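Local coordinates for protein cypemycin cysteine dehydrogenase (decarboxylating) (Streptomyces sp, PDB 6JDD) that catalyses the oxidative decarboxylation of the C-terminal cysteine of the cypemycin precursor peptide, a flavin-dependent step in making its aminovinyl-cysteine, at residues V13-S18 against V42-A47; I19-V24 against V92-L97. One frame throughout, in Å; residues are numbered along the deposited sequence.

Contact 1 (V13-S18 against V42-A47). With FAD (flavin-adenine dinucleotide), chain B.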
loop_
_atom_site.group_PDB
_atom_site.type_symbol
_atom_site.label_atom_id
_atom_site.label_comp_id
_atom_site.label_asym_id
_atom_site.label_seq_id
_atom_site.Cartn_x
_atom_site.Cartn_y
_atom_site.Cartn_z
ATOM N N VAL A 13 16.553 25.683 -18.507
ATOM C CA VAL A 13 16.851 26.013 -17.096
ATOM C C VAL A 13 16.842 24.700 -16.329
ATOM O O VAL A 13 15.877 23.978 -16.399
ATOM C CB VAL A 13 15.891 27.053 -16.498
ATOM C CG1 VAL A 13 16.219 27.274 -15.051
ATOM C CG2 VAL A 13 15.944 28.382 -17.233
ATOM N N HIS A 14 17.944 24.399 -15.663
ATOM C CA HIS A 14 18.093 23.215 -14.793
ATOM C C HIS A 14 18.093 23.687 -13.347
ATOM O O HIS A 14 18.980 24.488 -12.972
ATOM C CB HIS A 14 19.351 22.437 -15.163
ATOM C CG HIS A 14 19.548 21.219 -14.332
ATOM N ND1 HIS A 14 18.584 20.231 -14.241
ATOM C CD2 HIS A 14 20.558 20.848 -13.521
ATOM C CE1 HIS A 14 19.012 19.296 -13.415
ATOM N NE2 HIS A 14 20.207 19.664 -12.935
ATOM N N VAL A 15 17.073 23.269 -12.609
ATOM C CA VAL A 15 16.789 23.765 -11.233
ATOM C C VAL A 15 17.230 22.696 -10.244
ATOM O O VAL A 15 16.780 21.545 -10.390
ATOM C CB VAL A 15 15.297 24.087 -11.064
ATOM C CG1 VAL A 15 15.006 24.752 -9.711
ATOM C CG2 VAL A 15 14.777 24.921 -12.229
ATOM N N THR A 16 18.022 23.065 -9.237
ATOM C CA THR A 16 18.619 22.110 -8.260
ATOM C C THR A 16 18.218 22.540 -6.850
ATOM O O THR A 16 17.747 23.615 -6.696
ATOM C CB THR A 16 20.148 21.973 -8.439
ATOM O OG1 THR A 16 20.821 23.123 -7.910
ATOM C CG2 THR A 16 20.581 21.720 -9.876
ATOM N N GLY A 17 18.471 21.679 -5.863
ATOM C CA GLY A 17 17.839 21.639 -4.530
ATOM C C GLY A 17 18.433 22.612 -3.547
ATOM O O GLY A 17 18.888 22.215 -2.456
ATOM N N SER A 18 18.340 23.877 -3.842
ATOM C CA SER A 18 18.550 24.882 -2.789
ATOM C C SER A 18 17.230 25.611 -2.569
ATOM O O SER A 18 16.337 25.610 -3.459
ATOM C CB SER A 18 19.700 25.783 -3.134
ATOM O OG SER A 18 19.442 26.534 -4.289
ATOM N N VAL A 42 12.561 23.495 -18.948
ATOM C CA VAL A 42 12.947 23.414 -17.519
ATOM C C VAL A 42 13.065 21.953 -17.095
ATOM O O VAL A 42 12.164 21.146 -17.389
ATOM C CB VAL A 42 11.949 24.164 -16.625
ATOM C CG1 VAL A 42 12.429 24.186 -15.187
ATOM C CG2 VAL A 42 11.693 25.580 -17.103
ATOM N N SER A 43 14.165 21.644 -16.438
ATOM C CA SER A 43 14.397 20.349 -15.750
ATOM C C SER A 43 14.499 20.632 -14.249
ATOM O O SER A 43 14.972 21.688 -13.861
ATOM C CB SER A 43 15.609 19.605 -16.298
ATOM O OG SER A 43 16.817 20.340 -16.143
ATOM N N VAL A 44 14.015 19.731 -13.431
ATOM C CA VAL A 44 13.962 19.971 -11.971
ATOM C C VAL A 44 14.439 18.698 -11.278
ATOM O O VAL A 44 13.907 17.644 -11.541
ATOM C CB VAL A 44 12.530 20.330 -11.537
ATOM C CG1 VAL A 44 12.465 20.613 -10.060
ATOM C CG2 VAL A 44 11.959 21.493 -12.310
ATOM N N THR A 45 15.389 18.803 -10.374
ATOM C CA THR A 45 15.941 17.634 -9.654
ATOM C C THR A 45 14.933 17.244 -8.604
ATOM O O THR A 45 14.200 18.088 -8.130
ATOM C CB THR A 45 17.290 17.862 -8.963
ATOM O OG1 THR A 45 17.174 18.763 -7.852
ATOM C CG2 THR A 45 18.352 18.324 -9.934
ATOM N N PRO A 46 14.898 15.954 -8.227
ATOM C CA PRO A 46 14.071 15.511 -7.116
ATOM C C PRO A 46 14.230 16.476 -5.910
ATOM O O PRO A 46 13.276 16.901 -5.367
ATOM C CB PRO A 46 14.627 14.100 -6.912
ATOM C CG PRO A 46 14.960 13.649 -8.301
ATOM C CD PRO A 46 15.649 14.866 -8.871
ATOM N N ALA A 47 15.462 16.786 -5.521
ATOM C CA ALA A 47 15.713 17.664 -4.364
ATOM C C ALA A 47 14.955 18.968 -4.587
ATOM O O ALA A 47 14.271 19.433 -3.691
ATOM C CB ALA A 47 17.193 17.895 -4.178
HETATM P PA FAD B . 19.616 15.549 -6.922
HETATM O O1A FAD B . 19.265 14.943 -8.241
HETATM O O2A FAD B . 18.518 15.802 -5.944
HETATM O O5B FAD B . 20.760 14.669 -6.221
HETATM C C5B FAD B . 20.361 13.599 -5.327
HETATM C C4B FAD B . 21.471 12.579 -5.245
HETATM O O4B FAD B . 20.917 11.256 -5.467
HETATM C C3B FAD B . 22.602 12.733 -6.271
HETATM O O3B FAD B . 23.860 12.380 -5.708
HETATM C C2B FAD B . 22.187 11.755 -7.374
HETATM O O2B FAD B . 23.280 11.302 -8.143
HETATM C C1B FAD B . 21.573 10.631 -6.547
HETATM N N9A FAD B . 20.593 9.835 -7.276
HETATM C C8A FAD B . 20.572 9.555 -8.620
HETATM N N7A FAD B . 19.548 8.808 -8.963
HETATM C C5A FAD B . 18.860 8.586 -7.776
HETATM C C6A FAD B . 17.687 7.867 -7.473
HETATM N N6A FAD B . 16.968 7.210 -8.378
HETATM N N1A FAD B . 17.283 7.854 -6.181
HETATM C C2A FAD B . 18.012 8.517 -5.274
HETATM N N3A FAD B . 19.126 9.225 -5.442
HETATM C C4A FAD B . 19.499 9.217 -6.732
HETATM N N1 FAD B . 22.898 22.736 -1.139
HETATM C C2 FAD B . 23.598 23.698 -1.784
HETATM O O2 FAD B . 24.575 23.412 -2.480
HETATM N N3 FAD B . 23.262 25.012 -1.699
HETATM C C4 FAD B . 22.193 25.443 -0.952
HETATM O O4 FAD B . 21.928 26.635 -0.903
HETATM C C4X FAD B . 21.440 24.472 -0.265
HETATM N N5 FAD B . 20.418 24.864 0.451
HETATM C C5X FAD B . 19.701 23.900 1.110
HETATM C C6 FAD B . 18.598 24.303 1.884
HETATM C C7 FAD B . 17.834 23.391 2.572
HETATM C C7M FAD B . 16.660 23.858 3.393
HETATM C C8 FAD B . 18.160 22.014 2.501
HETATM C C8M FAD B . 17.337 20.996 3.245
HETATM C C9 FAD B . 19.240 21.606 1.743
HETATM C C9A FAD B . 20.026 22.532 1.037
HETATM N N10 FAD B . 21.123 22.154 0.263
HETATM C C10 FAD B . 21.865 23.104 -0.412
HETATM C "C1'" FAD B . 21.494 20.731 0.164
HETATM C "C2'" FAD B . 21.014 20.105 -1.131
HETATM O "O2'" FAD B . 19.590 20.067 -1.148
HETATM C "C3'" FAD B . 21.561 18.684 -1.290
HETATM O "O3'" FAD B . 22.969 18.741 -1.490
HETATM C "C4'" FAD B . 20.921 17.904 -2.441
HETATM O "O4'" FAD B . 21.476 16.588 -2.495
HETATM C "C5'" FAD B . 21.114 18.583 -3.777
HETATM O "O5'" FAD B . 20.652 17.705 -4.839
HETATM P P FAD B . 20.524 18.279 -6.331
HETATM O O1P FAD B . 21.801 18.966 -6.684
HETATM O O2P FAD B . 19.243 19.039 -6.436
HETATM O O3P FAD B . 20.403 16.923 -7.180
#

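Contact 2 (I19-V24 against V92-L97). With FAD (flavin-adenine dinucleotide), chain B.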
loop_
_atom_site.group_PDB
_atom_site.type_symbol
_atom_site.label_atom_id
_atom_site.label_comp_id
_atom_site.label_asym_id
_atom_site.label_seq_id
_atom_site.Cartn_x
_atom_site.Cartn_y
_atom_site.Cartn_z
ATOM N N ILE A 19 17.101 26.221 -1.406
ATOM C CA ILE A 19 15.872 26.967 -1.032
ATOM C C ILE A 19 15.603 28.044 -2.103
ATOM O O ILE A 19 14.422 28.285 -2.400
ATOM C CB ILE A 19 15.988 27.476 0.416
ATOM C CG1 ILE A 19 14.643 27.992 0.906
ATOM C CG2 ILE A 19 17.099 28.494 0.562
ATOM C CD1 ILE A 19 13.634 26.860 0.995
ATOM N N SER A 20 16.618 28.571 -2.786
ATOM C CA SER A 20 16.431 29.495 -3.939
ATOM C C SER A 20 15.551 28.859 -5.022
ATOM O O SER A 20 15.028 29.589 -5.847
ATOM C CB SER A 20 17.730 29.938 -4.535
ATOM O OG SER A 20 18.551 30.557 -3.567
ATOM N N ALA A 21 15.427 27.539 -5.094
ATOM C CA ALA A 21 14.573 26.939 -6.143
ATOM C C ALA A 21 13.142 27.417 -5.935
ATOM O O ALA A 21 12.479 27.572 -6.908
ATOM C CB ALA A 21 14.658 25.444 -6.143
ATOM N N ALA A 22 12.738 27.684 -4.693
ATOM C CA ALA A 22 11.386 28.196 -4.363
ATOM C C ALA A 22 11.108 29.521 -5.109
ATOM O O ALA A 22 9.911 29.775 -5.405
ATOM C CB ALA A 22 11.216 28.367 -2.881
ATOM N N LEU A 23 12.156 30.296 -5.407
ATOM C CA LEU A 23 12.082 31.626 -6.062
ATOM C C LEU A 23 12.129 31.518 -7.593
ATOM O O LEU A 23 11.875 32.515 -8.236
ATOM C CB LEU A 23 13.258 32.468 -5.592
ATOM C CG LEU A 23 13.029 33.281 -4.330
ATOM C CD1 LEU A 23 12.417 32.448 -3.235
ATOM C CD2 LEU A 23 14.349 33.866 -3.843
ATOM N N VAL A 24 12.434 30.353 -8.160
ATOM C CA VAL A 24 12.625 30.179 -9.619
ATOM C C VAL A 24 11.313 30.427 -10.348
ATOM O O VAL A 24 11.359 31.094 -11.364
ATOM C CB VAL A 24 13.235 28.808 -9.938
ATOM C CG1 VAL A 24 13.253 28.495 -11.424
ATOM C CG2 VAL A 24 14.635 28.765 -9.403
ATOM N N VAL A 92 22.061 26.619 -15.046
ATOM C CA VAL A 92 21.834 25.868 -13.787
ATOM C C VAL A 92 21.494 26.885 -12.692
ATOM O O VAL A 92 22.364 27.593 -12.233
ATOM C CB VAL A 92 23.039 24.976 -13.460
ATOM C CG1 VAL A 92 22.740 24.044 -12.299
ATOM C CG2 VAL A 92 23.467 24.168 -14.680
ATOM N N PHE A 93 20.219 26.958 -12.342
ATOM C CA PHE A 93 19.601 28.124 -11.671
ATOM C C PHE A 93 18.551 27.628 -10.695
ATOM O O PHE A 93 17.493 27.190 -11.131
ATOM C CB PHE A 93 18.964 29.042 -12.714
ATOM C CG PHE A 93 18.404 30.320 -12.149
ATOM C CD1 PHE A 93 19.243 31.280 -11.613
ATOM C CD2 PHE A 93 17.046 30.551 -12.146
ATOM C CE1 PHE A 93 18.738 32.449 -11.076
ATOM C CE2 PHE A 93 16.544 31.725 -11.612
ATOM C CZ PHE A 93 17.386 32.674 -11.075
ATOM N N PRO A 94 18.833 27.532 -9.383
ATOM C CA PRO A 94 20.187 27.610 -8.847
ATOM C C PRO A 94 21.007 26.321 -8.982
ATOM O O PRO A 94 20.460 25.297 -9.358
ATOM C CB PRO A 94 19.909 27.821 -7.367
ATOM C CG PRO A 94 18.712 26.960 -7.123
ATOM C CD PRO A 94 17.858 27.192 -8.351
ATOM N N ALA A 95 22.305 26.413 -8.665
ATOM C CA ALA A 95 23.242 25.275 -8.734
ATOM C C ALA A 95 23.762 24.996 -7.351
ATOM O O ALA A 95 24.432 25.816 -6.817
ATOM C CB ALA A 95 24.355 25.572 -9.653
ATOM N N THR A 96 23.427 23.834 -6.834
ATOM C CA THR A 96 23.982 23.338 -5.554
ATOM C C THR A 96 25.488 23.033 -5.725
ATOM O O THR A 96 25.960 22.722 -6.839
ATOM C CB THR A 96 23.196 22.122 -5.040
ATOM O OG1 THR A 96 23.174 21.146 -6.089
ATOM C CG2 THR A 96 21.783 22.490 -4.630
ATOM N N LEU A 97 26.167 22.984 -4.591
ATOM C CA LEU A 97 27.547 22.440 -4.439
ATOM C C LEU A 97 27.603 21.049 -5.059
ATOM O O LEU A 97 28.460 20.856 -5.921
ATOM C CB LEU A 97 27.876 22.440 -2.949
ATOM C CG LEU A 97 29.206 21.822 -2.534
ATOM C CD1 LEU A 97 30.329 22.256 -3.439
ATOM C CD2 LEU A 97 29.538 22.215 -1.121
HETATM P PA FAD B . 19.616 15.549 -6.922
HETATM O O1A FAD B . 19.265 14.943 -8.241
HETATM O O2A FAD B . 18.518 15.802 -5.944
HETATM O O5B FAD B . 20.760 14.669 -6.221
HETATM C C5B FAD B . 20.361 13.599 -5.327
HETATM C C4B FAD B . 21.471 12.579 -5.245
HETATM O O4B FAD B . 20.917 11.256 -5.467
HETATM C C3B FAD B . 22.602 12.733 -6.271
HETATM O O3B FAD B . 23.860 12.380 -5.708
HETATM C C2B FAD B . 22.187 11.755 -7.374
HETATM O O2B FAD B . 23.280 11.302 -8.143
HETATM C C1B FAD B . 21.573 10.631 -6.547
HETATM N N9A FAD B . 20.593 9.835 -7.276
HETATM C C8A FAD B . 20.572 9.555 -8.620
HETATM N N7A FAD B . 19.548 8.808 -8.963
HETATM C C5A FAD B . 18.860 8.586 -7.776
HETATM C C6A FAD B . 17.687 7.867 -7.473
HETATM N N6A FAD B . 16.968 7.210 -8.378
HETATM N N1A FAD B . 17.283 7.854 -6.181
HETATM C C2A FAD B . 18.012 8.517 -5.274
HETATM N N3A FAD B . 19.126 9.225 -5.442
HETATM C C4A FAD B . 19.499 9.217 -6.732
HETATM N N1 FAD B . 22.898 22.736 -1.139
HETATM C C2 FAD B . 23.598 23.698 -1.784
HETATM O O2 FAD B . 24.575 23.412 -2.480
HETATM N N3 FAD B . 23.262 25.012 -1.699
HETATM C C4 FAD B . 22.193 25.443 -0.952
HETATM O O4 FAD B . 21.928 26.635 -0.903
HETATM C C4X FAD B . 21.440 24.472 -0.265
HETATM N N5 FAD B . 20.418 24.864 0.451
HETATM C C5X FAD B . 19.701 23.900 1.110
HETATM C C6 FAD B . 18.598 24.303 1.884
HETATM C C7 FAD B . 17.834 23.391 2.572
HETATM C C7M FAD B . 16.660 23.858 3.393
HETATM C C8 FAD B . 18.160 22.014 2.501
HETATM C C8M FAD B . 17.337 20.996 3.245
HETATM C C9 FAD B . 19.240 21.606 1.743
HETATM C C9A FAD B . 20.026 22.532 1.037
HETATM N N10 FAD B . 21.123 22.154 0.263
HETATM C C10 FAD B . 21.865 23.104 -0.412
HETATM C "C1'" FAD B . 21.494 20.731 0.164
HETATM C "C2'" FAD B . 21.014 20.105 -1.131
HETATM O "O2'" FAD B . 19.590 20.067 -1.148
HETATM C "C3'" FAD B . 21.561 18.684 -1.290
HETATM O "O3'" FAD B . 22.969 18.741 -1.490
HETATM C "C4'" FAD B . 20.921 17.904 -2.441
HETATM O "O4'" FAD B . 21.476 16.588 -2.495
HETATM C "C5'" FAD B . 21.114 18.583 -3.777
HETATM O "O5'" FAD B . 20.652 17.705 -4.839
HETATM P P FAD B . 20.524 18.279 -6.331
HETATM O O1P FAD B . 21.801 18.966 -6.684
HETATM O O2P FAD B . 19.243 19.039 -6.436
HETATM O O3P FAD B . 20.403 16.923 -7.180
#

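Contact 1 (V13-S18 against V42-A47)
Neighbouring parallel strands 10-15 and 39-44 of the Rossmann-like flavoprotein sheet meet here, bonded in register with Val-13 beside Val-42, His-14 beside Ser-43 and Val-15 beside Val-44. Ser-43 N gives its hydrogen to Val-13 O, Val-15 N bonds to Ser-43 O, and Thr-45 N reaches Val-15 O at 3.1 Å, closing the strand pair. On the face that carries His-14 and Ser-43, the imidazole offers its edge: ND1 of His-14 lies 2.6 Å from Ser-43 OG, near the ring plane, and the two are hydrogen-bonded. Ser-43 OG also bonds to His-12 NE2, linking two histidines. Thr-45 CG2 approaches the same ring obliquely, 3.7 Å from His-14 CE1. The valines occupy the other face, where Val-15 CG2 touches Val-42 CG1 at 3.8 Å.

Helix 24-34 connects the two strands in a beta-alpha-beta unit, and, as is usual for such folds, the cofactor sits at their C-terminal ends. There Gly-17 N and Thr-45 OG1 both donate to FAD O2P, the hydroxyl lying 2.5 Å from it. With OG1 lodged between its own backbone N and carbonyl carbon (chi1 68°), Thr-45 also receives a bond from Ala-48 N. Ala-47 N, 3.2 Å from FAD O2A, holds the second phosphate, while Gly-17 O accepts the ribityl hydroxyl O2' at 2.6 Å.

Contact 2 (I19-V24 against V92-L97)
With CG1 anti to the backbone N (chi1 171°), Val-24 has its other methyl, CG2, anti to the carbonyl carbon, and it is this branch that meets Phe-93 and Pro-94. Phe-93 carries its ring carbon CG anti to its own N (chi1 -175°), which brings the CD2 side of the ring within 4.1 Å of Val-24 CG2. The methyl reaches the ring obliquely. Val-24 CG2 also lies 3.7 Å from Pro-94 CD, the two side chains crossing at a slant, and equally near Phe-93 O.

The peptide bond between Phe-93 and Pro-94 is cis and the chain turns a corner there, with the proline side chain directed at the turn 19-24. Pro-94 CG stands 3.9 Å from Ala-21 N and 4.1 Å from Ser-20 CB, and Pro-94 CD is 4.3 Å from Ala-21 CB. The contact thus joins the end of strand 90-95 to the helical turn that leads from strand 10-15 into helix 24-34. Val-15 packs on Ala-21, Val-24 and Pro-94, and the ring of Phe-93 stacks with Phe-170.

Beyond the corner the chain serves the flavin: Thr-96 OG1 donates to FAD O1P at 2.6 Å and, as N-cap of helix 97-104, accepts from Thr-99 N, while Leu-97 N bonds to the flavin carbonyl O2 at 2.7 Å. Across the two segments no hydrogen bond forms, which implies that van der Waals packing joins them, whereas polar bonds from Thr-96 and Leu-97 hold the cofactor.

Contacts 1 and 2 lie with their centres about 7 Å apart, and both reach one parallel sheet, in which strand 10-15 runs between strands 39-44 and 90-95. Along the chain their segments alternate: 13-18 leads straight into 19-24, then come 42-47 and 92-97. Strand 10-15 is tied to its second neighbour by the probable hydrogen bond from Phe-93 N to His-14 O, and just past strand 10-15, Thr-16 OG1 is hydrogen-bonded to Pro-94 O at 2.6 Å. The residues that follow the three strands converge on one FAD: those of contact 1 bind both phosphates and the ribityl chain, whereas contact 2 adds a phosphate bond and one to the isoalloxazine. Ala-108 of the second subunit also binds this FAD.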